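Local coordinates for protein retinol dehydratase (Spodoptera frugiperda, PDB 1FMJ) that binds retinol and adenosine 3',5'-diphosphate on a sulfotransferase fold and, as a dehydratase of that family, probably converts retinol by way of a sulfated intermediate, at residues 32-37 with 114-119; 14-19 with 219-224; 198-203 with 297-302. All coordinates share one frame; numbering follows the deposited sequence.

Interactions 1 and 2, their centres about 15 Å apart, share the small antiparallel sheet in which strand 35-38 lies between strands 13-14 and 43-46. They touch through K37 N and R14 O, 2.8 Å apart, and through Y35 OH and T223 OG1 at 2.6 Å, each probably a hydrogen bond. Interaction 3 is centred about 17 Å from interaction 1, their nearest atoms about 6 Å apart without touching. Its centre is about 25 Å from that of interaction 2, yet Y222 OH packs 3.9 Å from L203 CD1. Side chains of P32 and Y202 each come within about 6 Å of retinol, whereas interaction 2 lies away from the annotated sites.

Interaction 1: residues 32-37 with 114-119; sequences PTTYVK and PEKQEE. With CA (calcium ion), chain F.
K116 sends its ammonium group to the backbone of P32, and this is the one hydrogen bond between 32-37 and 114-119. K116 NZ lies 3.1 Å from P32 O, with a C=O...N angle of 149° and the donor tilted 31° from the carbonyl plane. With CG beside the backbone N (chi1 -53°) and an extended chain beyond it, K116 spans the distance from its own loop, and its CD passes 3.6 Å from P32 O on the way. Without the long side chain, as with an alanine here, the P32 carbonyl would probably lose this donor and a gap would open where the methylenes now lie.

The loop 114-119 follows strand 104-105 of the parallel sheet of the sulfotransferase fold, while 32-37 leads into strand 35-38 of the small antiparallel sheet. The same loop carries a calcium site: E118 O binds the ion at 2.5 Å, and N121 and D122 complete the protein ligands.

Van der Waals contacts accompany the hydrogen bond. The CB-CG side of the P32 ring meets E119, with CG 3.7 Å from E119 CB and 3.5 Å from E119 O, so both the side chain and the backbone of E119 meet the ring. T34 contributes its methyl, CG2, 4.0 Å from K116 NZ, the two side chains crossing at about a right angle. Beyond this contact, P32 also packs on Y120 of the retinol pocket.

Interaction 2: residues 14-19 with 219-224; sequences RELNPE and RGLYTL
L16 and E19 reach across to L221 and R219, joining the start of the N-terminal helix 18-24 to the loop between helices 210-218 and 227-235 of the sulfotransferase domain. The first segment begins at R14, on the outer strand 13-14 of the small antiparallel sheet. Its side chain runs forward beside the chain, NH1 of R14 donating to E15 O at 2.8 Å, while NH2 forms a salt bridge with E20.

L16 follows, and supplies the apolar half of the contact. Its CD2 methyl meets CD2 of L221 at 3.8 Å, the two side chains sliding past each other in opposite directions. M44 of strand 43-46 touches both leucines, and L221 also packs on E20 and L23 of helix 18-24, which places this pair between the helix and the sheet.

N17 then occupies the N-cap of that helix, its side chain capping a backbone N-H further along. P18 opens the helix, and E19, in its first turn, forms the polar half of the contact. CG anti to the backbone N (chi1 -175°) and an extended chain beyond it carry the E19 carboxylate out to R219, whose own chain bends at chi3 (53°). The carboxylate and guanidinium planes stand 84° apart. L221 CD1 lies over the rim of one guanidinium face, 4.2 Å above its plane, whereas E19 OE1 comes to the edge, near that plane, and accepts a weak hydrogen bond from R219 NH2 at 3.5 Å, part of a salt bridge.

Interaction 3: residues 198-203 with 297-302; sequences ARLLYL and DYREIG
Y202 and G302 are joined mainly through a water, at the point where helix 187-200 ends in a Schellman motif. Y202, with positive phi, is the C-prime residue of that motif: L203 N bonds to A198 O at 2.8 Å and Y202 N to R199 O at 3.1 Å. With CG beside its backbone N (chi1 -64°), the phenol extends from the helix end until its ring nears 297-302, a loop following helix 284-288. Direct contact there is slight, Y202 CE1 lying 4.4 Å from G302 O. L124 and P125 also pack against Y202, and the neighbouring L203 touches the bound retinol.

The second meeting is between L200 and R299. The L200 branch reaches the guanidinium because chi1 (174°) sets CG opposite the backbone N; CD1 of L200 approaches obliquely, 4.3 Å from R299 NH2. That group is held chiefly by other partners: NH2 bonds to E308 O, NH1 to A305 O, and NE takes part in a salt bridge with E296. The bridging water accepts from Y202 OH and donates to G302 O, each of these oxygens lying 2.6 Å from the water oxygen.

Interaction 1: residues 32-37 with 114-119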
loop_
_atom_site.group_PDB
_atom_site.type_symbol
_atom_site.label_atom_id
_atom_site.label_comp_id
_atom_site.label_asym_id
_atom_site.label_seq_id
_atom_site.Cartn_x
_atom_site.Cartn_y
_atom_site.Cartn_z
ATOM N N PRO A 32 -14.715 0.260 -12.738
ATOM C CA PRO A 32 -15.488 -0.986 -12.701
ATOM C C PRO A 32 -15.618 -1.742 -11.381
ATOM O O PRO A 32 -16.719 -2.129 -11.002
ATOM C CB PRO A 32 -14.819 -1.839 -13.782
ATOM C CG PRO A 32 -14.325 -0.813 -14.759
ATOM C CD PRO A 32 -13.717 0.212 -13.821
ATOM N N THR A 33 -14.510 -1.968 -10.686
ATOM C CA THR A 33 -14.561 -2.718 -9.430
ATOM C C THR A 33 -15.289 -1.953 -8.324
ATOM O O THR A 33 -15.055 -0.762 -8.131
ATOM C CB THR A 33 -13.144 -3.068 -8.938
ATOM O OG1 THR A 33 -12.355 -3.538 -10.039
ATOM C CG2 THR A 33 -13.209 -4.156 -7.887
ATOM N N THR A 34 -16.169 -2.643 -7.601
ATOM C CA THR A 34 -16.940 -2.024 -6.520
ATOM C C THR A 34 -16.439 -2.473 -5.152
ATOM O O THR A 34 -15.642 -3.403 -5.054
ATOM C CB THR A 34 -18.438 -2.392 -6.627
ATOM O OG1 THR A 34 -18.569 -3.818 -6.663
ATOM C CG2 THR A 34 -19.044 -1.806 -7.886
ATOM N N TYR A 35 -16.916 -1.817 -4.098
ATOM C CA TYR A 35 -16.507 -2.157 -2.730
ATOM C C TYR A 35 -17.616 -2.801 -1.885
ATOM O O TYR A 35 -18.775 -2.893 -2.296
ATOM C CB TYR A 35 -16.065 -0.907 -1.962
ATOM C CG TYR A 35 -14.898 -0.119 -2.516
ATOM C CD1 TYR A 35 -15.107 0.979 -3.347
ATOM C CD2 TYR A 35 -13.592 -0.404 -2.120
ATOM C CE1 TYR A 35 -14.053 1.779 -3.758
ATOM C CE2 TYR A 35 -12.525 0.394 -2.531
ATOM C CZ TYR A 35 -12.766 1.484 -3.345
ATOM O OH TYR A 35 -11.733 2.296 -3.727
ATOM N N VAL A 36 -17.217 -3.231 -0.689
ATOM C CA VAL A 36 -18.094 -3.798 0.328
ATOM C C VAL A 36 -17.332 -3.604 1.631
ATOM O O VAL A 36 -16.097 -3.631 1.642
ATOM C CB VAL A 36 -18.375 -5.313 0.149
ATOM C CG1 VAL A 36 -19.098 -5.566 -1.166
ATOM C CG2 VAL A 36 -17.079 -6.103 0.239
ATOM N N LYS A 37 -18.063 -3.370 2.714
ATOM C CA LYS A 37 -17.466 -3.180 4.032
ATOM C C LYS A 37 -17.133 -4.572 4.567
ATOM O O LYS A 37 -17.920 -5.505 4.396
ATOM C CB LYS A 37 -18.470 -2.499 4.964
ATOM C CG LYS A 37 -18.032 -1.152 5.538
ATOM C CD LYS A 37 -18.025 -0.055 4.496
ATOM C CE LYS A 37 -17.902 1.327 5.143
ATOM N NZ LYS A 37 -16.605 1.537 5.863
ATOM N N PRO A 114 -12.551 -10.073 -12.899
ATOM C CA PRO A 114 -12.606 -10.759 -14.201
ATOM C C PRO A 114 -13.952 -10.656 -14.914
ATOM O O PRO A 114 -14.016 -10.535 -16.144
ATOM C CB PRO A 114 -12.249 -12.201 -13.847
ATOM C CG PRO A 114 -11.325 -12.042 -12.685
ATOM C CD PRO A 114 -12.024 -10.976 -11.860
ATOM N N GLU A 115 -15.022 -10.702 -14.131
ATOM C CA GLU A 115 -16.378 -10.622 -14.660
ATOM C C GLU A 115 -16.607 -9.313 -15.415
ATOM O O GLU A 115 -17.526 -9.209 -16.231
ATOM C CB GLU A 115 -17.380 -10.750 -13.501
ATOM C CG GLU A 115 -18.833 -10.963 -13.924
ATOM C CD GLU A 115 -19.754 -11.313 -12.752
ATOM O OE1 GLU A 115 -20.966 -11.497 -12.986
ATOM O OE2 GLU A 115 -19.272 -11.405 -11.602
ATOM N N LYS A 116 -15.765 -8.315 -15.163
ATOM C CA LYS A 116 -15.924 -7.021 -15.821
ATOM C C LYS A 116 -14.745 -6.648 -16.713
ATOM O O LYS A 116 -14.507 -5.471 -16.994
ATOM C CB LYS A 116 -16.131 -5.940 -14.763
ATOM C CG LYS A 116 -17.252 -6.252 -13.803
ATOM C CD LYS A 116 -17.442 -5.146 -12.781
ATOM C CE LYS A 116 -18.541 -5.522 -11.796
ATOM N NZ LYS A 116 -18.854 -4.418 -10.850
ATOM N N GLN A 117 -14.016 -7.657 -17.170
ATOM C CA GLN A 117 -12.852 -7.437 -18.012
ATOM C C GLN A 117 -13.070 -6.429 -19.139
ATOM O O GLN A 117 -12.196 -5.619 -19.425
ATOM C CB GLN A 117 -12.369 -8.769 -18.593
ATOM C CG GLN A 117 -11.245 -8.618 -19.612
ATOM C CD GLN A 117 -10.670 -9.945 -20.066
ATOM O OE1 GLN A 117 -9.993 -10.020 -21.091
ATOM N NE2 GLN A 117 -10.926 -10.998 -19.300
ATOM N N GLU A 118 -14.236 -6.469 -19.772
ATOM C CA GLU A 118 -14.521 -5.558 -20.881
ATOM C C GLU A 118 -14.651 -4.095 -20.479
ATOM O O GLU A 118 -14.414 -3.204 -21.290
ATOM C CB GLU A 118 -15.811 -5.975 -21.612
ATOM C CG GLU A 118 -15.775 -7.344 -22.285
ATOM C CD GLU A 118 -16.074 -8.495 -21.336
ATOM O OE1 GLU A 118 -16.197 -9.640 -21.822
ATOM O OE2 GLU A 118 -16.189 -8.263 -20.111
ATOM N N GLU A 119 -15.020 -3.858 -19.226
ATOM C CA GLU A 119 -15.226 -2.507 -18.710
ATOM C C GLU A 119 -13.990 -1.690 -18.331
ATOM O O GLU A 119 -14.060 -0.462 -18.252
ATOM C CB GLU A 119 -16.145 -2.577 -17.497
ATOM C CG GLU A 119 -17.487 -3.221 -17.790
ATOM C CD GLU A 119 -18.275 -3.494 -16.536
ATOM O OE1 GLU A 119 -18.350 -2.592 -15.677
ATOM O OE2 GLU A 119 -18.827 -4.606 -16.407
HETATM CA CA CA F . -14.210 -2.424 -23.609
#

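Interaction 2: residues 14-19 with 219-224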
loop_
_atom_site.group_PDB
_atom_site.type_symbol
_atom_site.label_atom_id
_atom_site.label_comp_id
_atom_site.label_asym_id
_atom_site.label_seq_id
_atom_site.Cartn_x
_atom_site.Cartn_y
_atom_site.Cartn_z
ATOM N N ARG A 14 -20.867 -6.205 4.161
ATOM C CA ARG A 14 -22.134 -5.581 3.824
ATOM C C ARG A 14 -21.905 -4.605 2.700
ATOM O O ARG A 14 -20.808 -4.055 2.547
ATOM C CB ARG A 14 -22.723 -4.831 5.020
ATOM C CG ARG A 14 -22.017 -3.521 5.351
ATOM C CD ARG A 14 -22.735 -2.799 6.476
ATOM N NE ARG A 14 -22.082 -1.552 6.869
ATOM C CZ ARG A 14 -21.980 -0.474 6.094
ATOM N NH1 ARG A 14 -22.489 -0.483 4.871
ATOM N NH2 ARG A 14 -21.371 0.618 6.548
ATOM N N GLU A 15 -22.949 -4.403 1.910
ATOM C CA GLU A 15 -22.893 -3.473 0.802
ATOM C C GLU A 15 -22.889 -2.100 1.449
ATOM O O GLU A 15 -23.187 -1.970 2.638
ATOM C CB GLU A 15 -24.137 -3.625 -0.070
ATOM C CG GLU A 15 -24.340 -5.018 -0.658
ATOM C CD GLU A 15 -23.317 -5.355 -1.722
ATOM O OE1 GLU A 15 -23.009 -4.463 -2.542
ATOM O OE2 GLU A 15 -22.833 -6.513 -1.749
ATOM N N LEU A 16 -22.533 -1.083 0.676
ATOM C CA LEU A 16 -22.521 0.280 1.182
ATOM C C LEU A 16 -23.978 0.746 1.219
ATOM O O LEU A 16 -24.762 0.395 0.338
ATOM C CB LEU A 16 -21.698 1.168 0.243
ATOM C CG LEU A 16 -20.185 0.923 0.286
ATOM C CD1 LEU A 16 -19.498 1.408 -0.988
ATOM C CD2 LEU A 16 -19.626 1.629 1.509
ATOM N N ASN A 17 -24.358 1.507 2.241
ATOM C CA ASN A 17 -25.736 1.990 2.307
ATOM C C ASN A 17 -25.897 3.086 1.258
ATOM O O ASN A 17 -24.929 3.466 0.602
ATOM C CB ASN A 17 -26.078 2.508 3.713
ATOM C CG ASN A 17 -25.159 3.619 4.179
ATOM O OD1 ASN A 17 -25.032 4.659 3.532
ATOM N ND2 ASN A 17 -24.524 3.409 5.327
ATOM N N PRO A 18 -27.121 3.598 1.066
ATOM C CA PRO A 18 -27.302 4.648 0.058
ATOM C C PRO A 18 -26.352 5.839 0.189
ATOM O O PRO A 18 -25.716 6.239 -0.786
ATOM C CB PRO A 18 -28.762 5.045 0.243
ATOM C CG PRO A 18 -29.399 3.741 0.639
ATOM C CD PRO A 18 -28.417 3.195 1.645
ATOM N N GLU A 19 -26.254 6.393 1.394
ATOM C CA GLU A 19 -25.400 7.552 1.634
ATOM C C GLU A 19 -23.942 7.297 1.274
ATOM O O GLU A 19 -23.311 8.112 0.610
ATOM C CB GLU A 19 -25.492 7.994 3.099
ATOM C CG GLU A 19 -24.720 9.267 3.394
ATOM C CD GLU A 19 -24.800 9.679 4.854
ATOM O OE1 GLU A 19 -24.320 8.909 5.716
ATOM O OE2 GLU A 19 -25.338 10.772 5.138
ATOM N N ARG A 219 -13.633 9.613 5.884
ATOM C CA ARG A 219 -14.887 9.035 6.347
ATOM C C ARG A 219 -14.820 7.513 6.269
ATOM O O ARG A 219 -15.817 6.824 6.495
ATOM C CB ARG A 219 -16.068 9.540 5.516
ATOM C CG ARG A 219 -16.589 10.908 5.935
ATOM C CD ARG A 219 -18.004 11.108 5.420
ATOM N NE ARG A 219 -18.874 9.994 5.810
ATOM C CZ ARG A 219 -20.145 9.857 5.435
ATOM N NH1 ARG A 219 -20.714 10.771 4.658
ATOM N NH2 ARG A 219 -20.844 8.791 5.819
ATOM N N GLY A 220 -13.633 7.000 5.965
ATOM C CA GLY A 220 -13.450 5.564 5.856
ATOM C C GLY A 220 -14.160 4.976 4.650
ATOM O O GLY A 220 -14.632 3.832 4.689
ATOM N N LEU A 221 -14.243 5.752 3.570
ATOM C CA LEU A 221 -14.907 5.276 2.361
ATOM C C LEU A 221 -13.957 5.065 1.183
ATOM O O LEU A 221 -14.387 4.943 0.036
ATOM C CB LEU A 221 -16.055 6.219 1.980
ATOM C CG LEU A 221 -17.234 6.078 2.956
ATOM C CD1 LEU A 221 -18.321 7.089 2.649
ATOM C CD2 LEU A 221 -17.774 4.653 2.877
ATOM N N TYR A 222 -12.660 5.052 1.456
ATOM C CA TYR A 222 -11.711 4.778 0.390
ATOM C C TYR A 222 -11.065 3.435 0.688
ATOM O O TYR A 222 -11.220 2.880 1.782
ATOM C CB TYR A 222 -10.635 5.860 0.250
ATOM C CG TYR A 222 -9.797 5.659 -1.004
ATOM C CD1 TYR A 222 -10.383 5.683 -2.274
ATOM C CD2 TYR A 222 -8.440 5.373 -0.915
ATOM C CE1 TYR A 222 -9.621 5.415 -3.427
ATOM C CE2 TYR A 222 -7.677 5.106 -2.046
ATOM C CZ TYR A 222 -8.267 5.124 -3.296
ATOM O OH TYR A 222 -7.504 4.832 -4.398
ATOM N N THR A 223 -10.354 2.916 -0.300
ATOM C CA THR A 223 -9.694 1.617 -0.216
ATOM C C THR A 223 -8.919 1.331 1.075
ATOM O O THR A 223 -8.013 2.064 1.462
ATOM C CB THR A 223 -8.755 1.422 -1.432
ATOM O OG1 THR A 223 -9.480 1.727 -2.635
ATOM C CG2 THR A 223 -8.253 -0.023 -1.505
ATOM N N LEU A 224 -9.314 0.238 1.721
ATOM C CA LEU A 224 -8.731 -0.262 2.961
ATOM C C LEU A 224 -8.765 0.619 4.205
ATOM O O LEU A 224 -8.057 0.346 5.177
ATOM C CB LEU A 224 -7.315 -0.796 2.697
ATOM C CG LEU A 224 -7.341 -2.084 1.850
ATOM C CD1 LEU A 224 -5.939 -2.546 1.554
ATOM C CD2 LEU A 224 -8.109 -3.189 2.592
#

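Interaction 3: residues 198-203 with 297-302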
loop_
_atom_site.group_PDB
_atom_site.type_symbol
_atom_site.label_atom_id
_atom_site.label_comp_id
_atom_site.label_asym_id
_atom_site.label_seq_id
_atom_site.Cartn_x
_atom_site.Cartn_y
_atom_site.Cartn_z
ATOM N N ALA A 198 -4.559 7.523 -7.311
ATOM C CA ALA A 198 -5.838 7.123 -7.891
ATOM C C ALA A 198 -5.913 7.717 -9.296
ATOM O O ALA A 198 -6.458 7.107 -10.216
ATOM C CB ALA A 198 -6.994 7.613 -7.038
ATOM N N ARG A 199 -5.357 8.910 -9.459
ATOM C CA ARG A 199 -5.328 9.562 -10.765
ATOM C C ARG A 199 -4.432 8.754 -11.708
ATOM O O ARG A 199 -4.762 8.545 -12.872
ATOM C CB ARG A 199 -4.784 10.989 -10.637
ATOM C CG ARG A 199 -5.793 12.030 -10.152
ATOM C CD ARG A 199 -6.174 12.972 -11.286
ATOM N NE ARG A 199 -6.995 14.095 -10.833
ATOM C CZ ARG A 199 -8.309 14.043 -10.628
ATOM N NH1 ARG A 199 -8.980 12.920 -10.841
ATOM N NH2 ARG A 199 -8.945 15.118 -10.188
ATOM N N LEU A 200 -3.301 8.292 -11.184
ATOM C CA LEU A 200 -2.336 7.512 -11.955
ATOM C C LEU A 200 -2.943 6.295 -12.657
ATOM O O LEU A 200 -2.653 6.036 -13.825
ATOM C CB LEU A 200 -1.200 7.040 -11.043
ATOM C CG LEU A 200 -0.138 6.088 -11.613
ATOM C CD1 LEU A 200 0.827 6.855 -12.515
ATOM C CD2 LEU A 200 0.640 5.434 -10.480
ATOM N N LEU A 201 -3.780 5.552 -11.937
ATOM C CA LEU A 201 -4.392 4.344 -12.475
ATOM C C LEU A 201 -5.808 4.527 -13.006
ATOM O O LEU A 201 -6.515 3.546 -13.240
ATOM C CB LEU A 201 -4.371 3.249 -11.405
ATOM C CG LEU A 201 -2.983 3.053 -10.785
ATOM C CD1 LEU A 201 -3.021 1.986 -9.676
ATOM C CD2 LEU A 201 -2.001 2.666 -11.879
ATOM N N TYR A 202 -6.213 5.782 -13.192
ATOM C CA TYR A 202 -7.539 6.098 -13.702
ATOM C C TYR A 202 -8.646 5.587 -12.786
ATOM O O TYR A 202 -9.706 5.200 -13.261
ATOM C CB TYR A 202 -7.734 5.497 -15.101
ATOM C CG TYR A 202 -6.807 6.055 -16.161
ATOM C CD1 TYR A 202 -5.701 5.325 -16.613
ATOM C CD2 TYR A 202 -7.015 7.328 -16.688
ATOM C CE1 TYR A 202 -4.824 5.858 -17.564
ATOM C CE2 TYR A 202 -6.148 7.866 -17.629
ATOM C CZ TYR A 202 -5.058 7.133 -18.062
ATOM O OH TYR A 202 -4.196 7.692 -18.974
ATOM N N LEU A 203 -8.402 5.589 -11.479
ATOM C CA LEU A 203 -9.395 5.113 -10.518
ATOM C C LEU A 203 -10.452 6.163 -10.182
ATOM O O LEU A 203 -11.577 5.823 -9.803
ATOM C CB LEU A 203 -8.711 4.672 -9.219
ATOM C CG LEU A 203 -7.610 3.616 -9.312
ATOM C CD1 LEU A 203 -7.107 3.289 -7.916
ATOM C CD2 LEU A 203 -8.137 2.371 -9.992
ATOM N N ASP A 297 7.607 0.908 -16.295
ATOM C CA ASP A 297 7.568 -0.172 -17.272
ATOM C C ASP A 297 6.132 -0.398 -17.734
ATOM O O ASP A 297 5.890 -1.009 -18.778
ATOM C CB ASP A 297 8.133 -1.460 -16.656
ATOM C CG ASP A 297 7.726 -1.641 -15.198
ATOM O OD1 ASP A 297 7.983 -0.719 -14.397
ATOM O OD2 ASP A 297 7.165 -2.703 -14.843
ATOM N N TYR A 298 5.179 0.109 -16.957
ATOM C CA TYR A 298 3.770 -0.040 -17.299
ATOM C C TYR A 298 3.248 1.075 -18.207
ATOM O O TYR A 298 2.193 0.934 -18.822
ATOM C CB TYR A 298 2.910 -0.097 -16.033
ATOM C CG TYR A 298 3.030 -1.382 -15.249
ATOM C CD1 TYR A 298 2.848 -2.616 -15.867
ATOM C CD2 TYR A 298 3.292 -1.365 -13.880
ATOM C CE1 TYR A 298 2.921 -3.804 -15.143
ATOM C CE2 TYR A 298 3.367 -2.551 -13.144
ATOM C CZ TYR A 298 3.179 -3.762 -13.784
ATOM O OH TYR A 298 3.251 -4.935 -13.071
ATOM N N ARG A 299 3.975 2.181 -18.309
ATOM C CA ARG A 299 3.488 3.265 -19.148
ATOM C C ARG A 299 3.412 2.871 -20.623
ATOM O O ARG A 299 2.497 3.290 -21.327
ATOM C CB ARG A 299 4.346 4.522 -18.983
ATOM C CG ARG A 299 3.678 5.771 -19.554
ATOM C CD ARG A 299 4.413 7.031 -19.142
ATOM N NE ARG A 299 4.445 7.192 -17.691
ATOM C CZ ARG A 299 3.487 7.763 -16.972
ATOM N NH1 ARG A 299 2.396 8.241 -17.555
ATOM N NH2 ARG A 299 3.630 7.868 -15.659
ATOM N N GLU A 300 4.365 2.064 -21.082
ATOM C CA GLU A 300 4.372 1.620 -22.475
ATOM C C GLU A 300 3.102 0.829 -22.772
ATOM O O GLU A 300 2.658 0.760 -23.916
ATOM C CB GLU A 300 5.609 0.757 -22.753
ATOM C CG GLU A 300 5.726 0.251 -24.190
ATOM C CD GLU A 300 4.829 -0.948 -24.478
ATOM O OE1 GLU A 300 4.947 -1.961 -23.760
ATOM O OE2 GLU A 300 4.012 -0.884 -25.428
ATOM N N ILE A 301 2.516 0.240 -21.734
ATOM C CA ILE A 301 1.287 -0.537 -21.888
ATOM C C ILE A 301 0.098 0.388 -22.149
ATOM O O ILE A 301 -0.792 0.054 -22.931
ATOM C CB ILE A 301 1.004 -1.395 -20.626
ATOM C CG1 ILE A 301 2.145 -2.395 -20.411
ATOM C CG2 ILE A 301 -0.321 -2.131 -20.775
ATOM C CD1 ILE A 301 1.997 -3.258 -19.175
ATOM N N GLY A 302 0.086 1.544 -21.491
ATOM C CA GLY A 302 -0.992 2.498 -21.680
ATOM C C GLY A 302 -1.941 2.655 -20.504
ATOM O O GLY A 302 -2.971 3.330 -20.618
HETATM O O HOH W 1 -2.915 5.932 -20.433
#